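Local coordinates for protein synaptotagmin-1 (Arabidopsis thaliana, PDB 7AS6) that helps maintain plasma-membrane integrity during freezing and osmotic stress, and through this C2 domain probably binds phospholipids and calcium, at residues 10-15 and 134-139; 43-48 and 60-65; 75-80 and 87-92. One frame throughout, in Å; residues are numbered along the deposited sequence.

Interaction 1. Residues 10-15 and 134-139; sequences VHVKVV and VELLYK
Val12 holds CG1 anti to its backbone N (chi1 -176°), while Leu136 turns CG back beside its own N (chi1 -54°), sends CD1 straight on and leaves CD2 as the side branch that turns to Val12; the two side chains thus run alongside each other with their ends on the same side, CD2 of Leu136 3.8 Å from CG2 of Val12 and almost as near its CG1. Val10 and Val134 share this face, which is closed from the second sheet by Leu74, Phe76 and Leu95. On the other face CB of His11 meets CB of Leu137 at 4.1 Å. The imidazole of His11 sets its CD2 edge toward Leu137 O, nearly in the ring plane. CG of Lys139 comes obliquely to CD2 of the same ring at 3.9 Å, and the chain bends beyond it, its amine going on to a salt bridge with Asp103. A nickel ion lies close to this histidine. Lys13 and Glu135 also stand here as a cross-strand pair, but their charged ends, NZ and OE2, stay 5.0 Å apart: a water donates to Glu135 OE2 at 2.7 Å and accepts only a weak bond from Lys13 NZ. The backbones are zipped by two reciprocal pairs of bonds. His11 N reaches Leu137 O at 2.7 Å in a nearly straight line (175°), and Lys13 and Glu135 repeat the pattern. Regular antiparallel pairing of the strand near the N terminus with the last strand, one face apolar and turned to the second sheet, the other mixed, is characteristic of the C2 beta sandwich.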
loop_
_atom_site.group_PDB
_atom_site.type_symbol
_atom_site.label_atom_id
_atom_site.label_comp_id
_atom_site.label_asym_id
_atom_site.label_seq_id
_atom_site.Cartn_x
_atom_site.Cartn_y
_atom_site.Cartn_z
ATOM N N VAL A 10 -10.889 -4.220 7.394
ATOM C CA VAL A 10 -9.841 -4.901 6.649
ATOM C C VAL A 10 -8.499 -4.537 7.268
ATOM O O VAL A 10 -8.211 -3.356 7.509
ATOM C CB VAL A 10 -9.906 -4.565 5.151
ATOM C CG1 VAL A 10 -9.827 -3.066 4.917
ATOM C CG2 VAL A 10 -8.811 -5.292 4.409
ATOM N N HIS A 11 -7.697 -5.553 7.571
ATOM C CA HIS A 11 -6.349 -5.371 8.091
ATOM C C HIS A 11 -5.387 -5.485 6.919
ATOM O O HIS A 11 -5.364 -6.516 6.238
ATOM C CB HIS A 11 -6.025 -6.405 9.170
ATOM C CG HIS A 11 -6.921 -6.331 10.370
ATOM N ND1 HIS A 11 -6.557 -5.695 11.538
ATOM C CD2 HIS A 11 -8.171 -6.811 10.581
ATOM C CE1 HIS A 11 -7.540 -5.788 12.416
ATOM N NE2 HIS A 11 -8.533 -6.456 11.857
ATOM N N VAL A 12 -4.636 -4.408 6.664
ATOM C CA VAL A 12 -3.721 -4.286 5.528
ATOM C C VAL A 12 -2.306 -4.293 6.074
ATOM O O VAL A 12 -1.926 -3.417 6.861
ATOM C CB VAL A 12 -3.962 -2.999 4.725
ATOM C CG1 VAL A 12 -3.057 -2.977 3.496
ATOM C CG2 VAL A 12 -5.412 -2.876 4.325
ATOM N N LYS A 13 -1.527 -5.271 5.674
ATOM C CA LYS A 13 -0.138 -5.324 6.074
ATOM C C LYS A 13 0.679 -4.960 4.851
ATOM O O LYS A 13 0.495 -5.555 3.782
ATOM C CB LYS A 13 0.245 -6.708 6.606
ATOM C CG LYS A 13 1.621 -6.731 7.286
ATOM C CD LYS A 13 2.010 -8.141 7.709
ATOM C CE LYS A 13 2.678 -8.157 9.072
ATOM N NZ LYS A 13 2.798 -9.564 9.567
ATOM N N VAL A 14 1.536 -3.952 4.988
ATOM C CA VAL A 14 2.545 -3.674 3.977
ATOM C C VAL A 14 3.786 -4.467 4.359
ATOM O O VAL A 14 4.460 -4.161 5.351
ATOM C CB VAL A 14 2.850 -2.175 3.859
ATOM C CG1 VAL A 14 3.935 -1.950 2.801
ATOM C CG2 VAL A 14 1.583 -1.419 3.487
ATOM N N VAL A 15 4.113 -5.459 3.550
ATOM C CA VAL A 15 5.157 -6.409 3.906
ATOM C C VAL A 15 6.506 -5.875 3.465
ATOM O O VAL A 15 7.358 -5.561 4.305
ATOM C CB VAL A 15 4.888 -7.790 3.287
ATOM C CG1 VAL A 15 6.003 -8.754 3.652
ATOM C CG2 VAL A 15 3.538 -8.319 3.763
ATOM N N VAL A 134 1.880 -7.192 -0.149
ATOM C CA VAL A 134 0.956 -6.786 0.902
ATOM C C VAL A 134 0.096 -7.988 1.295
ATOM O O VAL A 134 0.062 -9.010 0.607
ATOM C CB VAL A 134 0.054 -5.610 0.470
ATOM C CG1 VAL A 134 0.872 -4.477 -0.148
ATOM C CG2 VAL A 134 -0.984 -6.089 -0.507
ATOM N N GLU A 135 -0.612 -7.853 2.418
ATOM C CA GLU A 135 -1.571 -8.854 2.880
ATOM C C GLU A 135 -2.847 -8.167 3.321
ATOM O O GLU A 135 -2.822 -7.042 3.826
ATOM C CB GLU A 135 -1.088 -9.660 4.076
ATOM C CG GLU A 135 0.032 -10.630 3.835
ATOM C CD GLU A 135 0.402 -11.330 5.128
ATOM O OE1 GLU A 135 -0.470 -11.370 6.037
ATOM O OE2 GLU A 135 1.561 -11.805 5.247
ATOM N N LEU A 136 -3.957 -8.861 3.153
ATOM C CA LEU A 136 -5.240 -8.374 3.619
ATOM C C LEU A 136 -5.867 -9.429 4.508
ATOM O O LEU A 136 -5.801 -10.624 4.206
ATOM C CB LEU A 136 -6.179 -8.056 2.457
ATOM C CG LEU A 136 -5.711 -7.110 1.357
ATOM C CD1 LEU A 136 -6.854 -6.884 0.388
ATOM C CD2 LEU A 136 -5.210 -5.790 1.918
ATOM N N LEU A 137 -6.458 -8.986 5.614
ATOM C CA LEU A 137 -7.274 -9.844 6.468
ATOM C C LEU A 137 -8.591 -9.123 6.714
ATOM O O LEU A 137 -8.613 -8.070 7.357
ATOM C CB LEU A 137 -6.571 -10.172 7.786
ATOM C CG LEU A 137 -7.451 -10.921 8.790
ATOM C CD1 LEU A 137 -7.876 -12.272 8.230
ATOM C CD2 LEU A 137 -6.747 -11.086 10.126
ATOM N N TYR A 138 -9.687 -9.681 6.206
ATOM C CA TYR A 138 -10.989 -9.048 6.345
ATOM C C TYR A 138 -11.720 -9.658 7.533
ATOM O O TYR A 138 -11.956 -10.870 7.572
ATOM C CB TYR A 138 -11.812 -9.195 5.070
ATOM C CG TYR A 138 -13.171 -8.559 5.188
ATOM C CD1 TYR A 138 -13.295 -7.239 5.603
ATOM C CD2 TYR A 138 -14.332 -9.270 4.892
ATOM C CE1 TYR A 138 -14.527 -6.644 5.719
ATOM C CE2 TYR A 138 -15.581 -8.680 5.011
ATOM C CZ TYR A 138 -15.667 -7.363 5.431
ATOM O OH TYR A 138 -16.890 -6.744 5.554
ATOM N N LYS A 139 -12.066 -8.818 8.504
ATOM C CA LYS A 139 -12.860 -9.248 9.647
ATOM C C LYS A 139 -14.227 -8.594 9.541
ATOM O O LYS A 139 -14.382 -7.414 9.891
ATOM C CB LYS A 139 -12.179 -8.878 10.965
ATOM C CG LYS A 139 -10.828 -9.545 11.147
ATOM C CD LYS A 139 -10.939 -11.071 11.098
ATOM C CE LYS A 139 -11.003 -11.670 12.495
ATOM N NZ LYS A 139 -10.972 -13.160 12.471
HETATM O O HOH W 1 3.603 -11.554 6.980
#

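Interaction 2. Residues 43-48 and 60-65; sequences PSKKTT and EEFKFS. With EDO (1,2-ethanediol), chain H.
Residues 45-48 run nearly antiparallel to 60-64, 174° between their end-to-end directions, but with 7.6 Å between the CA atoms of Lys45 and Phe62 the side chains bridge the separation. Glu60 spans it with a chain extended beyond CG, and its carboxylate holds Thr48 by the backbone: OE1 takes the N-H of Thr48 at 2.8 Å on its syn lone pair. Thr48 OG1 also approaches OE2, but so closely that the length of this bond is doubtful; the side chain of Thr48 crosses that of Glu60 at about a right angle. Ethanediol, probably from the crystallisation liquor, adds a further bond to the carboxylate, O2 to Glu60 OE1 at 2.7 Å, and its O1 donates to the carbonyl of Glu61. Strand 45-46 borders one sheet of the C2 beta sandwich and strand 57-66 borders the other, so this contact closes one side of the sandwich between two outermost strands. Phe62 fills the middle: its ring edge receives Thr47 CG2, 3.7 Å from CZ, and Lys46 O, 3.4 Å from CE1. Ile35 and Val14 pack on the same phenyl side chain. Chi1 of Lys45 (-35°) sets CG 3.4 Å from CZ of Phe64, and a bend at chi2 turns the rest of the chain, so that the two side chains pass one another head to tail. Its ammonium is too distant for more than a weak cation-pi attraction to that ring, and instead donates to a water, NZ to oxygen 3.1 Å, that also accepts from the backbone N of Lys63. Thr47 OG1 turns to the carbonyl of Thr48 and engages the neighbouring strand at Val33 N.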
loop_
_atom_site.group_PDB
_atom_site.type_symbol
_atom_site.label_atom_id
_atom_site.label_comp_id
_atom_site.label_asym_id
_atom_site.label_seq_id
_atom_site.Cartn_x
_atom_site.Cartn_y
_atom_site.Cartn_z
ATOM N N PRO A 43 -8.110 10.472 5.916
ATOM C CA PRO A 43 -6.839 10.769 5.248
ATOM C C PRO A 43 -6.049 9.486 5.035
ATOM O O PRO A 43 -6.174 8.526 5.797
ATOM C CB PRO A 43 -6.126 11.708 6.228
ATOM C CG PRO A 43 -7.188 12.205 7.145
ATOM C CD PRO A 43 -8.214 11.123 7.231
ATOM N N SER A 44 -5.235 9.475 3.980
ATOM C CA SER A 44 -4.393 8.320 3.692
ATOM C C SER A 44 -3.501 7.989 4.890
ATOM O O SER A 44 -3.238 8.835 5.748
ATOM C CB SER A 44 -3.549 8.594 2.444
ATOM O OG SER A 44 -3.088 9.931 2.436
ATOM N N LYS A 45 -3.090 6.725 4.979
ATOM C CA LYS A 45 -2.125 6.260 5.964
ATOM C C LYS A 45 -0.772 6.106 5.298
ATOM O O LYS A 45 -0.677 5.965 4.077
ATOM C CB LYS A 45 -2.535 4.904 6.545
ATOM C CG LYS A 45 -4.020 4.687 6.707
ATOM C CD LYS A 45 -4.522 5.341 7.969
ATOM C CE LYS A 45 -5.781 4.652 8.477
ATOM N NZ LYS A 45 -5.771 4.687 9.963
ATOM N N LYS A 46 0.283 6.066 6.104
ATOM C CA LYS A 46 1.570 5.781 5.503
ATOM C C LYS A 46 2.438 4.937 6.421
ATOM O O LYS A 46 2.297 4.954 7.647
ATOM C CB LYS A 46 2.300 7.083 5.086
ATOM C CG LYS A 46 2.665 8.038 6.195
ATOM C CD LYS A 46 3.397 9.278 5.577
ATOM C CE LYS A 46 4.114 10.139 6.634
ATOM N NZ LYS A 46 5.000 11.207 6.021
ATOM N N THR A 47 3.331 4.177 5.795
ATOM C CA THR A 47 4.369 3.464 6.519
ATOM C C THR A 47 5.505 4.402 6.903
ATOM O O THR A 47 5.576 5.563 6.478
ATOM C CB THR A 47 4.967 2.335 5.685
ATOM O OG1 THR A 47 5.833 2.913 4.703
ATOM C CG2 THR A 47 3.857 1.475 5.014
ATOM N N THR A 48 6.438 3.857 7.674
ATOM C CA THR A 48 7.650 4.577 7.978
ATOM C C THR A 48 8.524 4.680 6.735
ATOM O O THR A 48 8.338 3.962 5.744
ATOM C CB THR A 48 8.430 3.892 9.096
ATOM O OG1 THR A 48 8.718 2.536 8.714
ATOM C CG2 THR A 48 7.621 3.900 10.370
ATOM N N GLU A 60 4.266 -3.532 8.259
ATOM C CA GLU A 60 3.538 -2.534 9.014
ATOM C C GLU A 60 2.060 -2.697 8.719
ATOM O O GLU A 60 1.664 -2.980 7.579
ATOM C CB GLU A 60 4.059 -1.132 8.658
ATOM C CG GLU A 60 5.297 -0.779 9.489
ATOM C CD GLU A 60 5.983 0.535 9.064
ATOM O OE1 GLU A 60 5.273 1.494 8.682
ATOM O OE2 GLU A 60 7.239 0.608 9.142
ATOM N N GLU A 61 1.245 -2.550 9.748
ATOM C CA GLU A 61 -0.143 -2.963 9.672
ATOM C C GLU A 61 -1.055 -1.756 9.814
ATOM O O GLU A 61 -0.822 -0.894 10.662
ATOM C CB GLU A 61 -0.471 -3.991 10.765
ATOM C CG GLU A 61 -0.389 -5.430 10.297
ATOM C CD GLU A 61 -1.600 -6.249 10.739
ATOM O OE1 GLU A 61 -2.094 -6.008 11.870
ATOM O OE2 GLU A 61 -2.067 -7.119 9.953
ATOM N N PHE A 62 -2.103 -1.722 8.998
ATOM C CA PHE A 62 -3.103 -0.663 9.003
ATOM C C PHE A 62 -4.506 -1.269 8.993
ATOM O O PHE A 62 -4.714 -2.347 8.434
ATOM C CB PHE A 62 -2.925 0.228 7.794
ATOM C CG PHE A 62 -1.528 0.727 7.633
ATOM C CD1 PHE A 62 -1.126 1.868 8.280
ATOM C CD2 PHE A 62 -0.614 0.028 6.864
ATOM C CE1 PHE A 62 0.162 2.333 8.152
ATOM C CE2 PHE A 62 0.663 0.470 6.735
ATOM C CZ PHE A 62 1.060 1.633 7.388
ATOM N N LYS A 63 -5.473 -0.560 9.587
ATOM C CA LYS A 63 -6.877 -0.971 9.595
ATOM C C LYS A 63 -7.753 0.077 8.913
ATOM O O LYS A 63 -7.600 1.280 9.159
ATOM C CB LYS A 63 -7.392 -1.182 11.022
ATOM C CG LYS A 63 -6.881 -2.420 11.730
ATOM C CD LYS A 63 -6.796 -2.185 13.245
ATOM C CE LYS A 63 -7.971 -1.354 13.759
ATOM N NZ LYS A 63 -7.613 -0.577 14.985
ATOM N N PHE A 64 -8.680 -0.384 8.071
ATOM C CA PHE A 64 -9.675 0.463 7.422
ATOM C C PHE A 64 -11.075 -0.080 7.680
ATOM O O PHE A 64 -11.286 -1.298 7.649
ATOM C CB PHE A 64 -9.459 0.534 5.918
ATOM C CG PHE A 64 -8.179 1.210 5.518
ATOM C CD1 PHE A 64 -7.000 0.484 5.387
ATOM C CD2 PHE A 64 -8.153 2.574 5.258
ATOM C CE1 PHE A 64 -5.811 1.114 5.008
ATOM C CE2 PHE A 64 -6.969 3.212 4.874
ATOM C CZ PHE A 64 -5.804 2.480 4.750
ATOM N N SER A 65 -12.031 0.823 7.903
ATOM C CA SER A 65 -13.440 0.444 7.943
ATOM C C SER A 65 -13.934 0.191 6.526
ATOM O O SER A 65 -13.674 0.988 5.617
ATOM C CB SER A 65 -14.278 1.535 8.605
ATOM O OG SER A 65 -14.014 1.608 9.992
HETATM C C1 EDO H . 1.357 2.161 11.476
HETATM O O1 EDO H . 0.729 1.088 12.189
HETATM C C2 EDO H . 2.496 1.588 10.636
HETATM O O2 EDO H . 3.316 2.658 10.122
HETATM O O HOH W 2 -4.382 2.112 10.954
#

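Interaction 3. Residues 75-80 and 87-92; sequences EFSVYD and PEKMGM. With CD (cadmium ion), chain B.
Val78 O accepts two backbone N-H groups at once, from Met90 N at 2.6 Å and, in the carbonyl plane, from Gly91 N at 3.3 Å. This is a classic beta bulge: Met90 and Gly91 together face Val78, and the register slips by one residue before Tyr79 meets Lys89. Val78 N in turn donates to Gly91 O, and past the bulge Asp80 N gives an almost straight bond to Glu88 O (171°). Met90, one of the two bulge residues, starts its side chain toward the other strand, and its sulfur, SD, lies 4.0 Å from CB of Asp80. Lys89 lays its aliphatic stem over one face of the Tyr79 ring, CB 4.2 Å from the centroid in a CH-pi contact. With CG anti to the backbone N (chi1 -171°) and bends at chi3 and chi4, the chain follows the ring outward until NZ donates to Tyr79 OH at 3.0 Å; Pro87 touches the same ring through CB, at CD1. Farther along the hairpin, the methyl end of Met92 comes obliquely to the carboxylate of Glu75. At the opposite end Asp80 chelates a cadmium ion with both oxygens, OD1 at 2.5 Å and OD2 at 2.4 Å, and Asp24, Asp30, Trp81 and Glu82 complete the site. A water donating to Asp80 OD2 also accepts a long bond from Glu88 N, and Lys23 makes a salt bridge with Glu88 and a hydrogen bond to Asp80 OD2. So many acidic ligands suit a divalent cation, consistent with the calcium site inferred here, and Lys23 would probably offset part of the remaining negative charge.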
loop_
_atom_site.group_PDB
_atom_site.type_symbol
_atom_site.label_atom_id
_atom_site.label_comp_id
_atom_site.label_asym_id
_atom_site.label_seq_id
_atom_site.Cartn_x
_atom_site.Cartn_y
_atom_site.Cartn_z
ATOM N N GLU A 75 -5.540 1.845 -2.807
ATOM C CA GLU A 75 -4.480 2.359 -3.660
ATOM C C GLU A 75 -3.209 2.458 -2.833
ATOM O O GLU A 75 -3.203 3.104 -1.783
ATOM C CB GLU A 75 -4.861 3.714 -4.227
ATOM C CG GLU A 75 -4.000 4.154 -5.377
ATOM C CD GLU A 75 -4.161 5.636 -5.661
ATOM O OE1 GLU A 75 -3.766 6.442 -4.788
ATOM O OE2 GLU A 75 -4.693 5.989 -6.739
ATOM N N PHE A 76 -2.157 1.780 -3.279
ATOM C CA PHE A 76 -0.843 1.868 -2.663
ATOM C C PHE A 76 0.069 2.716 -3.536
ATOM O O PHE A 76 0.124 2.537 -4.758
ATOM C CB PHE A 76 -0.225 0.492 -2.478
ATOM C CG PHE A 76 -1.082 -0.458 -1.690
ATOM C CD1 PHE A 76 -0.877 -0.626 -0.323
ATOM C CD2 PHE A 76 -2.095 -1.167 -2.307
ATOM C CE1 PHE A 76 -1.681 -1.503 0.421
ATOM C CE2 PHE A 76 -2.910 -2.045 -1.575
ATOM C CZ PHE A 76 -2.690 -2.214 -0.207
ATOM N N SER A 77 0.798 3.632 -2.917
ATOM C CA SER A 77 1.714 4.488 -3.660
ATOM C C SER A 77 3.043 4.511 -2.938
ATOM O O SER A 77 3.103 4.830 -1.746
ATOM C CB SER A 77 1.144 5.887 -3.807
ATOM O OG SER A 77 -0.077 5.821 -4.514
ATOM N N VAL A 78 4.092 4.148 -3.639
ATOM C CA VAL A 78 5.422 4.177 -3.066
ATOM C C VAL A 78 6.071 5.510 -3.423
ATOM O O VAL A 78 6.119 5.897 -4.598
ATOM C CB VAL A 78 6.258 2.990 -3.565
ATOM C CG1 VAL A 78 7.613 3.003 -2.889
ATOM C CG2 VAL A 78 5.514 1.666 -3.285
ATOM N N TYR A 79 6.512 6.240 -2.402
ATOM C CA TYR A 79 7.167 7.531 -2.542
ATOM C C TYR A 79 8.593 7.423 -2.045
ATOM O O TYR A 79 8.920 6.574 -1.219
ATOM C CB TYR A 79 6.474 8.622 -1.716
ATOM C CG TYR A 79 5.153 9.082 -2.249
ATOM C CD1 TYR A 79 5.062 10.247 -2.982
ATOM C CD2 TYR A 79 3.995 8.359 -2.021
ATOM C CE1 TYR A 79 3.858 10.686 -3.474
ATOM C CE2 TYR A 79 2.775 8.796 -2.517
ATOM C CZ TYR A 79 2.720 9.966 -3.239
ATOM O OH TYR A 79 1.522 10.426 -3.746
ATOM N N ASP A 80 9.436 8.317 -2.537
ATOM C CA ASP A 80 10.768 8.519 -1.998
ATOM C C ASP A 80 10.760 9.693 -1.036
ATOM O O ASP A 80 10.318 10.794 -1.390
ATOM C CB ASP A 80 11.776 8.821 -3.102
ATOM C CG ASP A 80 13.112 9.251 -2.543
ATOM O OD1 ASP A 80 13.855 8.344 -2.130
ATOM O OD2 ASP A 80 13.420 10.477 -2.477
ATOM N N PRO A 87 8.010 14.668 -1.460
ATOM C CA PRO A 87 8.261 13.293 -1.892
ATOM C C PRO A 87 7.786 13.083 -3.318
ATOM O O PRO A 87 6.708 13.529 -3.703
ATOM C CB PRO A 87 7.446 12.462 -0.897
ATOM C CG PRO A 87 7.473 13.281 0.347
ATOM C CD PRO A 87 7.382 14.714 -0.125
ATOM N N GLU A 88 8.614 12.415 -4.109
ATOM C CA GLU A 88 8.273 12.069 -5.476
ATOM C C GLU A 88 7.774 10.640 -5.509
ATOM O O GLU A 88 8.415 9.746 -4.946
ATOM C CB GLU A 88 9.478 12.221 -6.401
ATOM C CG GLU A 88 9.447 13.498 -7.225
ATOM C CD GLU A 88 10.583 14.447 -6.887
ATOM O OE1 GLU A 88 11.641 13.972 -6.409
ATOM O OE2 GLU A 88 10.415 15.671 -7.099
ATOM N N LYS A 89 6.626 10.431 -6.153
ATOM C CA LYS A 89 6.061 9.094 -6.261
ATOM C C LYS A 89 6.991 8.225 -7.096
ATOM O O LYS A 89 7.497 8.663 -8.131
ATOM C CB LYS A 89 4.667 9.158 -6.895
ATOM C CG LYS A 89 3.893 7.846 -6.864
ATOM C CD LYS A 89 2.529 7.963 -7.563
ATOM C CE LYS A 89 1.796 9.254 -7.185
ATOM N NZ LYS A 89 0.646 9.050 -6.258
ATOM N N MET A 90 7.246 7.005 -6.631
ATOM C CA MET A 90 8.057 6.079 -7.401
ATOM C C MET A 90 7.219 5.078 -8.163
ATOM O O MET A 90 7.686 4.545 -9.171
ATOM C CB MET A 90 9.028 5.326 -6.492
ATOM C CG MET A 90 9.967 6.238 -5.691
ATOM S SD MET A 90 11.012 5.215 -4.624
ATOM C CE MET A 90 12.045 4.459 -5.875
ATOM N N GLY A 91 5.997 4.838 -7.718
ATOM C CA GLY A 91 5.133 3.868 -8.360
ATOM C C GLY A 91 3.905 3.614 -7.515
ATOM O O GLY A 91 3.814 4.021 -6.349
ATOM N N MET A 92 2.956 2.908 -8.113
ATOM C CA MET A 92 1.689 2.704 -7.432
ATOM C C MET A 92 0.947 1.543 -8.076
ATOM O O MET A 92 1.287 1.088 -9.172
ATOM C CB MET A 92 0.855 3.973 -7.485
ATOM C CG MET A 92 0.643 4.404 -8.899
ATOM S SD MET A 92 -1.106 4.607 -9.131
ATOM C CE MET A 92 -1.292 6.179 -8.281
HETATM CD CD CD B . 15.393 10.019 -1.120
HETATM O O HOH W 3 11.830 12.461 -3.548
#

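How the interactions relate
From the N terminus, strand 8-18 comes first and waits for almost the whole domain before 134-139 pairs with it, so interaction 1 closes the longest loop, 118 residues between its segments. Nested inside are interaction 2, closing a short excursion between 43-48 and 60-65, and then interaction 3, the hairpin of 73-80 and 88-96; these two follow in series. Interactions 1 and 2 share a sheet: Val12 N probably donates to Phe62 O, and Val14 N to Glu60 O. Interaction 3 lies in the facing sheet, where Phe76 packs on Val12 and Val134 across the core. Interaction 2 joins both sheets at their border without touching interaction 3.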